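Extracellular solute-binding protein (Bordetella parapertussis, PDB 3PU5) probably binds a small extracellular solute, perhaps a polyamine, and presents it for uptake, as periplasmic binding proteins of transport systems do. Local coordinates at residues 152-157 and 190-195; 172-177 and 313-318; 142-147 and 206-211; 128-133 and 165-170; 115-120 and 227-232. All blocks are in the same frame, centred on the assembly; numbering follows the deposited sequence.

Contact 1: 152-157 and 190-195; sequences SNVRGA and KFFTAF
Ser152 and Thr193 bring the two backbones to 5.2 Å between their CA atoms, and the touching parts, 152-155 and 192-195, run 62° apart. Two loops of an alpha/beta lobe of the periplasmic binding protein fold meet here: one leads into helix 156-167, with Arg155 at its N-cap position, and the other leaves strand 188-192. Val154 is the buried centre. Its CG1 methyl sits almost straight above the Phe195 ring, 4.1 Å from the ring centroid and 7° off the normal, a CH-pi contact over the face. With CG1 anti to the carbonyl carbon (chi1 -75°), the other methyl, CG2, is turned to the Phe192 side, where it lies 4.1 Å from Phe192 CE1. One valine thus touches both Phe192, at the end of the strand, and Phe195, in the loop that follows. Arg155 CG lies at the edge of the Phe195 ring, 4.4 Å from CE1, while its guanidinium turns to Glu158 in a salt bridge. Beyond the valine, Asp197 accepts from the backbone N of both Thr193 and Ala194, which fixes the turn after the strand, and Trp213 meets the Phe195 ring edge-to-face. At the Thr193 end, Ser152 OG, hydrogen-bonded to Asn149 OD1, also lies 3.2 Å from the CG2 methyl of Thr193.

Contact 2: 172-177 and 313-318; sequences GDIEAS and SALLDL
Ile174 and Leu318 form the centre of this helix-helix contact, their side chains crossing at about a right angle. CG1 of Ile174 takes the position between the backbone N and the carbonyl carbon (chi1 60°), and from there the chain runs out extended (chi2 173°). The terminal CD1 thereby reaches Ala314 CB at 3.6 Å, while Ile174 CG1 rests 3.7 Å from Leu318 CD1. The branch point is used as well: CB and the CG2 methyl of Ile174 each lie 3.9 Å from Leu315 CD1. Leu318 CD1 rests against Ile174 CG1 and CD1 and the backbone N of Glu175. Glu175 starts out away from the partner helix, but a bend at chi2 (-83°) folds it back, so that the side chain crosses that of Leu318 and OE2 of Glu175 comes 3.9 Å from Leu318 CD2. OE1 of the same carboxylate makes a salt bridge to Arg322, one turn beyond Leu318, which adds a polar clasp at the surface. Asp173 caps the helix start, its OD1 accepting from Ala176 N from above the carboxylate plane. The pair joins the first turn of helix 174-184 to the C-terminal helix 305-322; Ile178 continues the same face toward Leu315 and Leu318, and Leu150, in the loop after strand 145-148, covers Leu315 and Leu316.

Contact 3: 142-147 and 206-211; sequences GKQVFF and EGAIGP
Ala208 N donates to Gln144 O at 2.8 Å, with an N-H...O angle of 173°, and Phe146 N donates to Ile209 O at 3.1 Å. These two bonds set 145-147 and 209-211 side by side, 12° apart in direction, within the alpha/beta lobe of a periplasmic binding protein fold; the first bond lies just before the strands. Val145 and Ile209 form a single backbone bridge, and Ile209 O is shared, since Val145 CA also approaches it in a CA-H...O contact of 3.4 Å. The side chains of Val145 and Ile209 lie alongside each other and point the same way, touching through their CG2 methyls. Phe146 fills the other side: CG stands between the backbone N and the carbonyl carbon (chi1 55°), which folds the ring over the partner strand. Gly210 CA lies over one face, 3.8 Å from the ring centroid, a CH-pi contact, and Ile209 O lies over the same face, likewise offset toward the rim. The absence of a side chain at Gly210 leaves room for the ring to lie this close. Helix 197-204 also packs on Phe146, through Pro198, Leu201 and Leu202. Farther along, Phe147 and Pro211 cross at about a right angle, Phe147 CD2 to Pro211 CG 3.8 Å, and Pro211 O lies in the plane of the Phe146 ring at its edge, 3.4 Å from CE1.

Contact 4: 128-133 and 165-170; sequences SWKEFV and KIYGSG
Apolar contacts between Trp129, Lys130 and Val133 on one helix and Ile166 and Tyr167 on the other make up most of this meeting. Ile166 divides its branches: CD1 touches Trp129 CB at 3.6 Å, and CG2 presses on Lys130 CE at 3.5 Å, a tight carbon pair. Lys130 leaves its helix with CG anti to the backbone N and bends at chi3 (-65°), which lays its CE over that methyl. The Tyr167 ring has Ile166 CG2 from its own helix over one face, while its outer end meets Val133 from the opposite direction, CZ lying 4.0 Å from CG1. The polar bonds lie at the margins of this packing. Tyr167 OH runs past Val133, 3.5 Å from CG1, and is hydrogen-bonded to Glu134 on the facing helix, so the phenol is anchored just beyond the valine. Ser128 caps helix 129-138, its OG accepting from Glu131 N at 2.8 Å. Glu235 adds to the start of the helix by accepting from the N-H groups of Trp129 and Lys130, and Trp129 NE1 is bound to Gly236 O. Thr180 and Met184 of helix 174-184 back Val133. The start of helix 129-138 is thereby joined to the end of helix 156-167, a helix-on-helix layer flanking the sheet, as in the alpha/beta lobes of periplasmic binding proteins.

Contact 5: 115-120 and 227-232; sequences IAYRPD and MVKWVD
Four backbone bonds hold Ile115 and Tyr117 to Val231 and Lys229, two for each hydrogen-bonded pair of this antiparallel junction; the shortest, Val231 N to Ile115 O, is 2.7 Å. Between them Ala116 and Trp230 form a non-hydrogen-bonded pair, and the indole NE1 is bound to Gly212 O. The tight part is the face of Ile115, Tyr117, Lys229 and Val231. A chi1 of 75° turns the Tyr117 ring across toward the partner strand: CE1 lies 3.6 Å from Val231 CG2 and 3.9 Å from Lys229 CB. Toward the exposed end the strands give way to loops. There Met227, a selenomethionine, runs beside Arg118, with CG over one face of the guanidinium and SE 3.9 Å from NH2. The same guanidinium grips Asp120 side-on in a salt bridge, Arg118 NH1 to Asp120 OD1 at 2.8 Å, with NE bonded to OD2, while NH2 is hydrogen-bonded to Leu202 O. A water joins the loops, accepting from Asp120 N and donating to Met227 O (2.7 Å). With strand 209-213 hydrogen-bonded along the other side of 111-117, the short strand 229-231 adds an antiparallel neighbour to strand 111-117 in the sheet of this lobe, consistent with the alpha/beta lobe of a periplasmic binding protein fold.

From the N terminus, strand 111-117 opens the outer loop, closed at 227-232 by contact 5. Contacts 1, 3 and 4 all nest within it. Helix 129-138 starts contact 4, which closes at 165-170 and crosses contact 3, opened by 142-147 and closed at 206-211. Contact 1 lies inside the loop of contact 3 and crosses contact 4; both use helix 156-167. Contact 2 follows contact 4 in series, crosses contacts 1, 3 and 5, and brings back the C-terminal helix. Backbone hydrogen bonds of Phe147 with Lys190 and Phe192 link contacts 3 and 1, while Gly210 and Ala116 join contact 3 to contact 5. Phe132 packs contact 4 against both sheet contacts.

Contact 1: 152-157 and 190-195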
# COMPACT_ATOMS: atom_id res chain seq x y z
N SER A 152 -14.18 5.53 2.50
CA SER A 152 -13.19 6.50 2.96
C SER A 152 -11.79 6.36 2.36
O SER A 152 -10.86 7.05 2.77
CB SER A 152 -13.12 6.49 4.49
OG SER A 152 -14.34 6.95 5.05
N ASN A 153 -11.65 5.48 1.37
CA ASN A 153 -10.35 5.24 0.76
C ASN A 153 -9.27 4.92 1.80
O ASN A 153 -8.16 5.49 1.78
CB ASN A 153 -9.91 6.43 -0.12
CG ASN A 153 -8.64 6.13 -0.91
OD1 ASN A 153 -8.60 5.21 -1.73
ND2 ASN A 153 -7.58 6.91 -0.65
N VAL A 154 -9.60 4.01 2.71
CA VAL A 154 -8.65 3.54 3.70
C VAL A 154 -8.48 2.02 3.60
O VAL A 154 -8.36 1.32 4.60
CB VAL A 154 -9.03 3.98 5.13
CG1 VAL A 154 -8.71 5.44 5.32
CG2 VAL A 154 -10.51 3.71 5.41
N ARG A 155 -8.49 1.53 2.35
CA ARG A 155 -8.26 0.12 2.02
C ARG A 155 -9.35 -0.84 2.50
O ARG A 155 -9.10 -2.04 2.69
CB ARG A 155 -6.89 -0.36 2.51
CG ARG A 155 -5.73 0.45 1.98
CD ARG A 155 -5.68 0.43 0.48
NE ARG A 155 -4.58 1.22 -0.05
CZ ARG A 155 -4.35 1.41 -1.35
NH1 ARG A 155 -5.14 0.86 -2.26
NH2 ARG A 155 -3.32 2.15 -1.74
N GLY A 156 -10.57 -0.33 2.67
CA GLY A 156 -11.69 -1.16 3.03
C GLY A 156 -11.97 -2.24 1.98
O GLY A 156 -12.19 -3.40 2.32
N ALA A 157 -11.99 -1.84 0.72
CA ALA A 157 -12.25 -2.79 -0.36
C ALA A 157 -11.27 -3.95 -0.28
O ALA A 157 -11.65 -5.10 -0.52
CB ALA A 157 -12.17 -2.11 -1.72
N LYS A 190 -17.25 1.42 15.37
CA LYS A 190 -16.79 2.50 14.51
C LYS A 190 -16.26 1.99 13.18
O LYS A 190 -15.43 1.08 13.13
CB LYS A 190 -15.71 3.32 15.23
CG LYS A 190 -15.10 4.44 14.40
CD LYS A 190 -16.13 5.53 14.09
CE LYS A 190 -15.44 6.80 13.63
NZ LYS A 190 -16.40 7.81 13.08
N PHE A 191 -16.78 2.58 12.10
CA PHE A 191 -16.20 2.38 10.79
C PHE A 191 -15.32 3.60 10.53
O PHE A 191 -15.82 4.70 10.27
CB PHE A 191 -17.30 2.24 9.73
CG PHE A 191 -18.02 0.93 9.79
CD1 PHE A 191 -19.26 0.83 10.41
CD2 PHE A 191 -17.46 -0.22 9.25
CE1 PHE A 191 -19.93 -0.40 10.47
CE2 PHE A 191 -18.11 -1.43 9.31
CZ PHE A 191 -19.35 -1.52 9.92
N PHE A 192 -14.01 3.40 10.62
CA PHE A 192 -13.10 4.53 10.66
C PHE A 192 -12.79 5.10 9.28
O PHE A 192 -12.88 4.41 8.27
CB PHE A 192 -11.81 4.17 11.43
CG PHE A 192 -10.95 3.14 10.74
CD1 PHE A 192 -10.04 3.51 9.78
CD2 PHE A 192 -11.04 1.80 11.10
CE1 PHE A 192 -9.24 2.56 9.15
CE2 PHE A 192 -10.24 0.85 10.49
CZ PHE A 192 -9.34 1.23 9.51
N THR A 193 -12.42 6.38 9.26
CA THR A 193 -12.33 7.12 8.01
C THR A 193 -10.93 7.66 7.72
O THR A 193 -10.72 8.30 6.70
CB THR A 193 -13.30 8.31 8.02
OG1 THR A 193 -12.98 9.16 9.12
CG2 THR A 193 -14.74 7.84 8.15
N ALA A 194 -9.97 7.43 8.61
CA ALA A 194 -8.60 7.88 8.36
C ALA A 194 -7.55 6.83 8.72
O ALA A 194 -7.78 5.98 9.60
CB ALA A 194 -8.32 9.18 9.10
N PHE A 195 -6.41 6.88 8.05
CA PHE A 195 -5.31 5.93 8.26
C PHE A 195 -4.80 5.87 9.70
O PHE A 195 -4.37 4.82 10.18
CB PHE A 195 -4.16 6.24 7.31
CG PHE A 195 -4.44 5.86 5.89
CD1 PHE A 195 -4.63 4.53 5.54
CD2 PHE A 195 -4.50 6.83 4.90
CE1 PHE A 195 -4.89 4.18 4.22
CE2 PHE A 195 -4.75 6.48 3.58
CZ PHE A 195 -4.95 5.16 3.24

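Contact 2: 172-177 and 313-318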
# COMPACT_ATOMS: atom_id res chain seq x y z
N GLY A 172 -13.14 -11.52 -5.71
CA GLY A 172 -14.27 -10.86 -6.35
C GLY A 172 -15.64 -11.26 -5.83
O GLY A 172 -16.67 -10.83 -6.38
N ASP A 173 -15.67 -12.07 -4.78
CA ASP A 173 -16.94 -12.52 -4.21
C ASP A 173 -17.44 -11.49 -3.21
O ASP A 173 -17.22 -11.62 -2.00
CB ASP A 173 -16.77 -13.88 -3.53
CG ASP A 173 -18.10 -14.57 -3.22
OD1 ASP A 173 -19.15 -13.90 -3.25
OD2 ASP A 173 -18.08 -15.78 -2.93
N ILE A 174 -18.12 -10.46 -3.71
CA ILE A 174 -18.51 -9.35 -2.86
C ILE A 174 -19.67 -9.72 -1.93
O ILE A 174 -19.78 -9.16 -0.84
CB ILE A 174 -18.86 -8.10 -3.69
CG1 ILE A 174 -20.02 -8.37 -4.64
CG2 ILE A 174 -17.64 -7.61 -4.46
CD1 ILE A 174 -20.50 -7.13 -5.36
N GLU A 175 -20.52 -10.66 -2.35
CA GLU A 175 -21.60 -11.13 -1.49
C GLU A 175 -21.03 -11.76 -0.23
O GLU A 175 -21.44 -11.42 0.89
CB GLU A 175 -22.47 -12.16 -2.22
CG GLU A 175 -23.36 -11.55 -3.30
CD GLU A 175 -24.65 -10.98 -2.74
OE1 GLU A 175 -24.87 -11.09 -1.51
OE2 GLU A 175 -25.44 -10.42 -3.54
N ALA A 176 -20.09 -12.68 -0.42
CA ALA A 176 -19.43 -13.36 0.69
C ALA A 176 -18.69 -12.35 1.58
O ALA A 176 -18.76 -12.42 2.81
CB ALA A 176 -18.47 -14.43 0.18
N SER A 177 -18.00 -11.41 0.94
CA SER A 177 -17.30 -10.33 1.64
C SER A 177 -18.24 -9.53 2.54
O SER A 177 -17.98 -9.37 3.73
CB SER A 177 -16.64 -9.38 0.65
OG SER A 177 -15.60 -10.03 -0.05
N SER A 313 -18.45 -0.19 -7.48
CA SER A 313 -19.85 0.23 -7.50
C SER A 313 -20.79 -0.79 -6.86
O SER A 313 -21.54 -0.46 -5.96
CB SER A 313 -20.30 0.55 -8.93
OG SER A 313 -19.46 1.53 -9.50
N ALA A 314 -20.73 -2.03 -7.33
CA ALA A 314 -21.55 -3.09 -6.76
C ALA A 314 -21.26 -3.30 -5.27
O ALA A 314 -22.17 -3.48 -4.47
CB ALA A 314 -21.37 -4.38 -7.52
N LEU A 315 -19.98 -3.30 -4.91
CA LEU A 315 -19.58 -3.47 -3.51
C LEU A 315 -20.20 -2.38 -2.63
O LEU A 315 -20.75 -2.68 -1.57
CB LEU A 315 -18.05 -3.45 -3.39
CG LEU A 315 -17.43 -3.75 -2.01
CD1 LEU A 315 -17.92 -5.10 -1.46
CD2 LEU A 315 -15.90 -3.71 -2.09
N LEU A 316 -20.12 -1.14 -3.08
CA LEU A 316 -20.71 -0.01 -2.37
C LEU A 316 -22.22 -0.18 -2.19
O LEU A 316 -22.76 0.08 -1.12
CB LEU A 316 -20.43 1.29 -3.13
CG LEU A 316 -18.98 1.74 -3.18
CD1 LEU A 316 -18.76 2.73 -4.30
CD2 LEU A 316 -18.57 2.33 -1.83
N ASP A 317 -22.88 -0.61 -3.27
CA ASP A 317 -24.31 -0.88 -3.25
C ASP A 317 -24.67 -1.90 -2.16
O ASP A 317 -25.55 -1.66 -1.33
CB ASP A 317 -24.78 -1.40 -4.61
CG ASP A 317 -24.91 -0.29 -5.65
OD1 ASP A 317 -24.89 0.90 -5.27
OD2 ASP A 317 -25.04 -0.62 -6.86
N LEU A 318 -23.99 -3.04 -2.18
CA LEU A 318 -24.20 -4.09 -1.18
C LEU A 318 -23.93 -3.57 0.23
O LEU A 318 -24.67 -3.87 1.17
CB LEU A 318 -23.29 -5.29 -1.45
CG LEU A 318 -23.76 -6.33 -2.46
CD1 LEU A 318 -22.83 -7.52 -2.42
CD2 LEU A 318 -25.19 -6.76 -2.15

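Contact 3: 142-147 and 206-211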
# COMPACT_ATOMS: atom_id res chain seq x y z
N GLY A 142 -16.61 -8.20 22.74
CA GLY A 142 -17.68 -7.26 23.05
C GLY A 142 -17.97 -6.37 21.85
O GLY A 142 -17.90 -6.82 20.71
N LYS A 143 -18.30 -5.12 22.10
CA LYS A 143 -18.55 -4.19 21.01
C LYS A 143 -17.36 -3.24 20.85
O LYS A 143 -17.53 -2.03 20.74
CB LYS A 143 -19.85 -3.42 21.23
CG LYS A 143 -20.41 -2.78 19.96
CD LYS A 143 -21.75 -2.10 20.23
CE LYS A 143 -22.05 -1.05 19.17
NZ LYS A 143 -22.43 -1.66 17.87
N GLN A 144 -16.16 -3.80 20.83
CA GLN A 144 -14.95 -2.99 20.84
C GLN A 144 -14.10 -3.20 19.59
O GLN A 144 -12.90 -2.95 19.58
CB GLN A 144 -14.16 -3.28 22.11
CG GLN A 144 -14.98 -2.95 23.36
CD GLN A 144 -14.42 -3.56 24.63
OE1 GLN A 144 -13.22 -3.53 24.86
NE2 GLN A 144 -15.31 -4.09 25.46
N VAL A 145 -14.77 -3.64 18.53
CA VAL A 145 -14.12 -3.86 17.25
C VAL A 145 -14.34 -2.64 16.34
O VAL A 145 -15.42 -2.04 16.37
CB VAL A 145 -14.66 -5.15 16.60
CG1 VAL A 145 -13.95 -5.42 15.28
CG2 VAL A 145 -14.49 -6.33 17.57
N PHE A 146 -13.31 -2.24 15.61
CA PHE A 146 -13.44 -1.18 14.60
C PHE A 146 -13.12 -1.77 13.23
O PHE A 146 -12.53 -2.85 13.15
CB PHE A 146 -12.57 0.05 14.93
CG PHE A 146 -11.10 -0.27 15.14
CD1 PHE A 146 -10.24 -0.42 14.06
CD2 PHE A 146 -10.58 -0.41 16.43
CE1 PHE A 146 -8.88 -0.71 14.26
CE2 PHE A 146 -9.23 -0.71 16.64
CZ PHE A 146 -8.38 -0.86 15.55
N PHE A 147 -13.52 -1.10 12.15
CA PHE A 147 -13.32 -1.63 10.80
C PHE A 147 -13.24 -0.50 9.78
O PHE A 147 -13.85 0.55 9.97
CB PHE A 147 -14.45 -2.60 10.43
CG PHE A 147 -14.17 -3.42 9.19
CD1 PHE A 147 -14.52 -2.94 7.94
CD2 PHE A 147 -13.54 -4.66 9.29
CE1 PHE A 147 -14.24 -3.68 6.79
CE2 PHE A 147 -13.26 -5.41 8.15
CZ PHE A 147 -13.62 -4.92 6.90
N GLU A 206 -10.57 3.15 23.42
CA GLU A 206 -11.93 2.98 22.91
C GLU A 206 -12.09 1.66 22.15
O GLU A 206 -13.11 0.97 22.29
CB GLU A 206 -12.39 4.17 22.04
CG GLU A 206 -13.90 4.13 21.77
CD GLU A 206 -14.45 5.34 21.00
OE1 GLU A 206 -13.69 6.03 20.28
OE2 GLU A 206 -15.68 5.58 21.09
N GLY A 207 -11.09 1.30 21.37
CA GLY A 207 -11.15 0.08 20.58
C GLY A 207 -10.20 -0.98 21.12
O GLY A 207 -9.20 -0.65 21.76
N ALA A 208 -10.53 -2.25 20.88
CA ALA A 208 -9.70 -3.35 21.36
C ALA A 208 -8.95 -4.02 20.22
O ALA A 208 -7.84 -4.51 20.41
CB ALA A 208 -10.55 -4.37 22.12
N ILE A 209 -9.55 -4.03 19.03
CA ILE A 209 -9.00 -4.76 17.90
C ILE A 209 -9.68 -4.34 16.59
O ILE A 209 -10.82 -3.89 16.59
CB ILE A 209 -9.19 -6.28 18.13
CG1 ILE A 209 -8.46 -7.12 17.07
CG2 ILE A 209 -10.68 -6.65 18.21
CD1 ILE A 209 -8.32 -8.57 17.47
N GLY A 210 -8.97 -4.47 15.49
CA GLY A 210 -9.51 -4.15 14.19
C GLY A 210 -8.37 -4.07 13.20
O GLY A 210 -7.21 -4.22 13.59
N PRO A 211 -8.68 -3.86 11.91
CA PRO A 211 -7.61 -3.79 10.90
C PRO A 211 -6.72 -2.55 11.09
O PRO A 211 -7.23 -1.48 11.42
CB PRO A 211 -8.38 -3.72 9.57
CG PRO A 211 -9.76 -4.31 9.90
CD PRO A 211 -10.02 -3.83 11.30

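Contact 4: 128-133 and 165-170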
# COMPACT_ATOMS: atom_id res chain seq x y z
N SER A 128 -5.09 -14.99 12.84
CA SER A 128 -5.62 -15.00 11.48
C SER A 128 -6.82 -14.08 11.31
O SER A 128 -7.48 -13.72 12.30
CB SER A 128 -6.01 -16.41 11.07
OG SER A 128 -7.13 -16.84 11.82
N TRP A 129 -7.11 -13.71 10.07
CA TRP A 129 -8.33 -12.99 9.73
C TRP A 129 -9.55 -13.80 10.14
O TRP A 129 -10.57 -13.26 10.59
CB TRP A 129 -8.41 -12.76 8.22
CG TRP A 129 -7.41 -11.76 7.68
CD1 TRP A 129 -6.33 -12.01 6.87
CD2 TRP A 129 -7.43 -10.35 7.90
NE1 TRP A 129 -5.68 -10.83 6.58
CE2 TRP A 129 -6.32 -9.80 7.21
CE3 TRP A 129 -8.27 -9.49 8.63
CZ2 TRP A 129 -6.04 -8.43 7.22
CZ3 TRP A 129 -7.98 -8.13 8.64
CH2 TRP A 129 -6.88 -7.62 7.94
N LYS A 130 -9.46 -15.11 9.93
CA LYS A 130 -10.56 -16.02 10.25
C LYS A 130 -10.83 -16.01 11.76
O LYS A 130 -11.98 -15.94 12.19
CB LYS A 130 -10.23 -17.43 9.75
CG LYS A 130 -11.32 -18.46 10.01
CD LYS A 130 -10.98 -19.79 9.34
CE LYS A 130 -10.96 -19.66 7.81
NZ LYS A 130 -10.07 -20.66 7.14
N GLU A 131 -9.77 -16.06 12.55
CA GLU A 131 -9.92 -16.02 14.01
C GLU A 131 -10.52 -14.67 14.42
O GLU A 131 -11.45 -14.61 15.22
CB GLU A 131 -8.57 -16.22 14.69
CG GLU A 131 -8.66 -16.25 16.19
CD GLU A 131 -7.33 -16.48 16.87
OE1 GLU A 131 -6.35 -16.82 16.18
OE2 GLU A 131 -7.27 -16.33 18.11
N PHE A 132 -9.97 -13.59 13.88
CA PHE A 132 -10.52 -12.25 14.10
C PHE A 132 -12.02 -12.19 13.84
O PHE A 132 -12.80 -11.70 14.66
CB PHE A 132 -9.78 -11.25 13.20
CG PHE A 132 -10.39 -9.87 13.20
CD1 PHE A 132 -10.63 -9.20 14.39
CD2 PHE A 132 -10.71 -9.24 12.00
CE1 PHE A 132 -11.18 -7.93 14.39
CE2 PHE A 132 -11.27 -7.97 12.00
CZ PHE A 132 -11.50 -7.31 13.19
N VAL A 133 -12.44 -12.70 12.68
CA VAL A 133 -13.85 -12.71 12.32
C VAL A 133 -14.70 -13.56 13.28
O VAL A 133 -15.69 -13.09 13.84
CB VAL A 133 -14.07 -13.20 10.87
CG1 VAL A 133 -15.57 -13.36 10.58
CG2 VAL A 133 -13.43 -12.25 9.88
N LYS A 165 -12.20 -14.12 -0.25
CA LYS A 165 -11.32 -15.25 -0.54
C LYS A 165 -11.41 -16.35 0.53
O LYS A 165 -11.46 -17.53 0.22
CB LYS A 165 -9.88 -14.78 -0.68
CG LYS A 165 -8.90 -15.86 -1.12
CD LYS A 165 -7.51 -15.26 -1.33
CE LYS A 165 -6.39 -16.29 -1.23
NZ LYS A 165 -5.04 -15.64 -1.19
N ILE A 166 -11.43 -15.94 1.80
CA ILE A 166 -11.47 -16.91 2.90
C ILE A 166 -12.82 -17.61 3.00
O ILE A 166 -12.89 -18.83 3.17
CB ILE A 166 -11.13 -16.24 4.24
CG1 ILE A 166 -9.68 -15.74 4.24
CG2 ILE A 166 -11.38 -17.21 5.40
CD1 ILE A 166 -9.39 -14.68 5.31
N TYR A 167 -13.89 -16.83 2.88
CA TYR A 167 -15.25 -17.34 3.09
C TYR A 167 -16.05 -17.58 1.80
O TYR A 167 -17.15 -18.13 1.85
CB TYR A 167 -16.03 -16.38 3.99
CG TYR A 167 -15.56 -16.38 5.43
CD1 TYR A 167 -15.92 -17.40 6.31
CD2 TYR A 167 -14.74 -15.36 5.91
CE1 TYR A 167 -15.49 -17.40 7.62
CE2 TYR A 167 -14.31 -15.35 7.22
CZ TYR A 167 -14.69 -16.37 8.07
OH TYR A 167 -14.26 -16.36 9.37
N GLY A 168 -15.50 -17.16 0.66
CA GLY A 168 -16.21 -17.28 -0.60
C GLY A 168 -15.33 -17.86 -1.70
O GLY A 168 -14.41 -18.62 -1.43
N SER A 169 -15.61 -17.47 -2.93
CA SER A 169 -14.94 -18.03 -4.10
C SER A 169 -13.70 -17.25 -4.53
O SER A 169 -13.05 -17.62 -5.51
CB SER A 169 -15.92 -18.11 -5.27
OG SER A 169 -16.38 -16.82 -5.63
N GLY A 170 -13.39 -16.17 -3.82
CA GLY A 170 -12.19 -15.39 -4.12
C GLY A 170 -12.35 -13.91 -3.90
O GLY A 170 -13.37 -13.46 -3.38

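Contact 5: 115-120 and 227-232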
# COMPACT_ATOMS: atom_id res chain seq x y z
N ILE A 115 -3.94 -7.14 11.54
CA ILE A 115 -4.87 -6.96 12.66
C ILE A 115 -4.15 -6.30 13.84
O ILE A 115 -3.19 -6.86 14.38
CB ILE A 115 -5.45 -8.30 13.10
CG1 ILE A 115 -6.14 -8.98 11.91
CG2 ILE A 115 -6.42 -8.12 14.28
CD1 ILE A 115 -6.06 -10.50 11.93
N ALA A 116 -4.59 -5.10 14.21
CA ALA A 116 -3.99 -4.38 15.33
C ALA A 116 -4.85 -4.53 16.58
O ALA A 116 -6.08 -4.53 16.51
CB ALA A 116 -3.80 -2.91 14.97
N TYR A 117 -4.21 -4.66 17.74
CA TYR A 117 -4.95 -4.92 18.97
C TYR A 117 -4.23 -4.45 20.24
O TYR A 117 -3.05 -4.10 20.22
CB TYR A 117 -5.29 -6.42 19.08
CG TYR A 117 -4.09 -7.28 19.46
CD1 TYR A 117 -3.18 -7.71 18.49
CD2 TYR A 117 -3.86 -7.64 20.78
CE1 TYR A 117 -2.07 -8.49 18.84
CE2 TYR A 117 -2.76 -8.41 21.14
CZ TYR A 117 -1.88 -8.83 20.18
OH TYR A 117 -0.80 -9.59 20.56
N ARG A 118 -4.96 -4.43 21.35
CA ARG A 118 -4.41 -4.13 22.67
C ARG A 118 -4.20 -5.42 23.45
O ARG A 118 -5.17 -6.10 23.79
CB ARG A 118 -5.38 -3.24 23.45
CG ARG A 118 -5.36 -1.78 23.07
CD ARG A 118 -6.25 -0.98 24.01
NE ARG A 118 -5.70 -0.92 25.37
CZ ARG A 118 -5.24 0.19 25.94
NH1 ARG A 118 -4.76 0.16 27.17
NH2 ARG A 118 -5.28 1.34 25.27
N PRO A 119 -2.94 -5.78 23.72
CA PRO A 119 -2.70 -7.03 24.46
C PRO A 119 -3.42 -7.06 25.81
O PRO A 119 -3.75 -8.13 26.30
CB PRO A 119 -1.18 -7.04 24.66
CG PRO A 119 -0.65 -6.21 23.50
CD PRO A 119 -1.69 -5.14 23.27
N ASP A 120 -3.66 -5.89 26.41
CA ASP A 120 -4.30 -5.87 27.73
C ASP A 120 -5.80 -6.13 27.65
O ASP A 120 -6.47 -6.30 28.68
CB ASP A 120 -3.98 -4.57 28.50
CG ASP A 120 -4.74 -3.36 27.98
OD1 ASP A 120 -4.61 -2.29 28.61
OD2 ASP A 120 -5.46 -3.47 26.96
N MSE A 227 2.00 -1.21 24.12
CA MSE A 227 0.58 -1.13 24.48
C MSE A 227 -0.32 -1.60 23.32
O MSE A 227 -1.45 -2.06 23.54
CB MSE A 227 0.23 0.30 24.89
CG MSE A 227 -0.97 0.43 25.80
SE MSE A 227 -1.52 2.32 25.91
CE MSE A 227 0.17 3.14 26.27
N VAL A 228 0.18 -1.46 22.10
CA VAL A 228 -0.52 -1.98 20.93
C VAL A 228 0.41 -2.90 20.16
O VAL A 228 1.63 -2.73 20.22
CB VAL A 228 -1.03 -0.86 20.00
CG1 VAL A 228 -2.02 0.02 20.73
CG2 VAL A 228 0.14 -0.05 19.48
N LYS A 229 -0.16 -3.88 19.46
CA LYS A 229 0.63 -4.79 18.67
C LYS A 229 -0.08 -5.08 17.36
O LYS A 229 -1.29 -4.82 17.23
CB LYS A 229 0.90 -6.09 19.43
CG LYS A 229 2.00 -5.97 20.48
CD LYS A 229 2.57 -7.33 20.84
CE LYS A 229 3.78 -7.20 21.76
NZ LYS A 229 3.46 -6.50 23.03
N TRP A 230 0.67 -5.61 16.40
CA TRP A 230 0.17 -5.87 15.06
C TRP A 230 0.30 -7.35 14.76
O TRP A 230 1.32 -7.96 15.09
CB TRP A 230 0.97 -5.08 14.03
CG TRP A 230 0.43 -5.13 12.62
CD1 TRP A 230 -0.62 -4.42 12.12
CD2 TRP A 230 0.93 -5.93 11.54
NE1 TRP A 230 -0.80 -4.72 10.79
CE2 TRP A 230 0.14 -5.65 10.41
CE3 TRP A 230 1.98 -6.86 11.42
CZ2 TRP A 230 0.36 -6.26 9.17
CZ3 TRP A 230 2.20 -7.47 10.18
CH2 TRP A 230 1.38 -7.16 9.07
N VAL A 231 -0.72 -7.92 14.13
CA VAL A 231 -0.72 -9.32 13.74
C VAL A 231 -0.49 -9.46 12.24
O VAL A 231 -1.18 -8.84 11.44
CB VAL A 231 -2.03 -10.03 14.10
CG1 VAL A 231 -1.98 -11.49 13.66
CG2 VAL A 231 -2.30 -9.95 15.61
N ASP A 232 0.49 -10.28 11.89
CA ASP A 232 0.69 -10.73 10.53
C ASP A 232 -0.21 -11.95 10.36
O ASP A 232 0.12 -13.04 10.82
CB ASP A 232 2.17 -11.11 10.36
CG ASP A 232 2.55 -11.39 8.93
OD1 ASP A 232 1.67 -11.30 8.04
OD2 ASP A 232 3.74 -11.69 8.69
O HOH W 1 -2.45 -3.14 25.84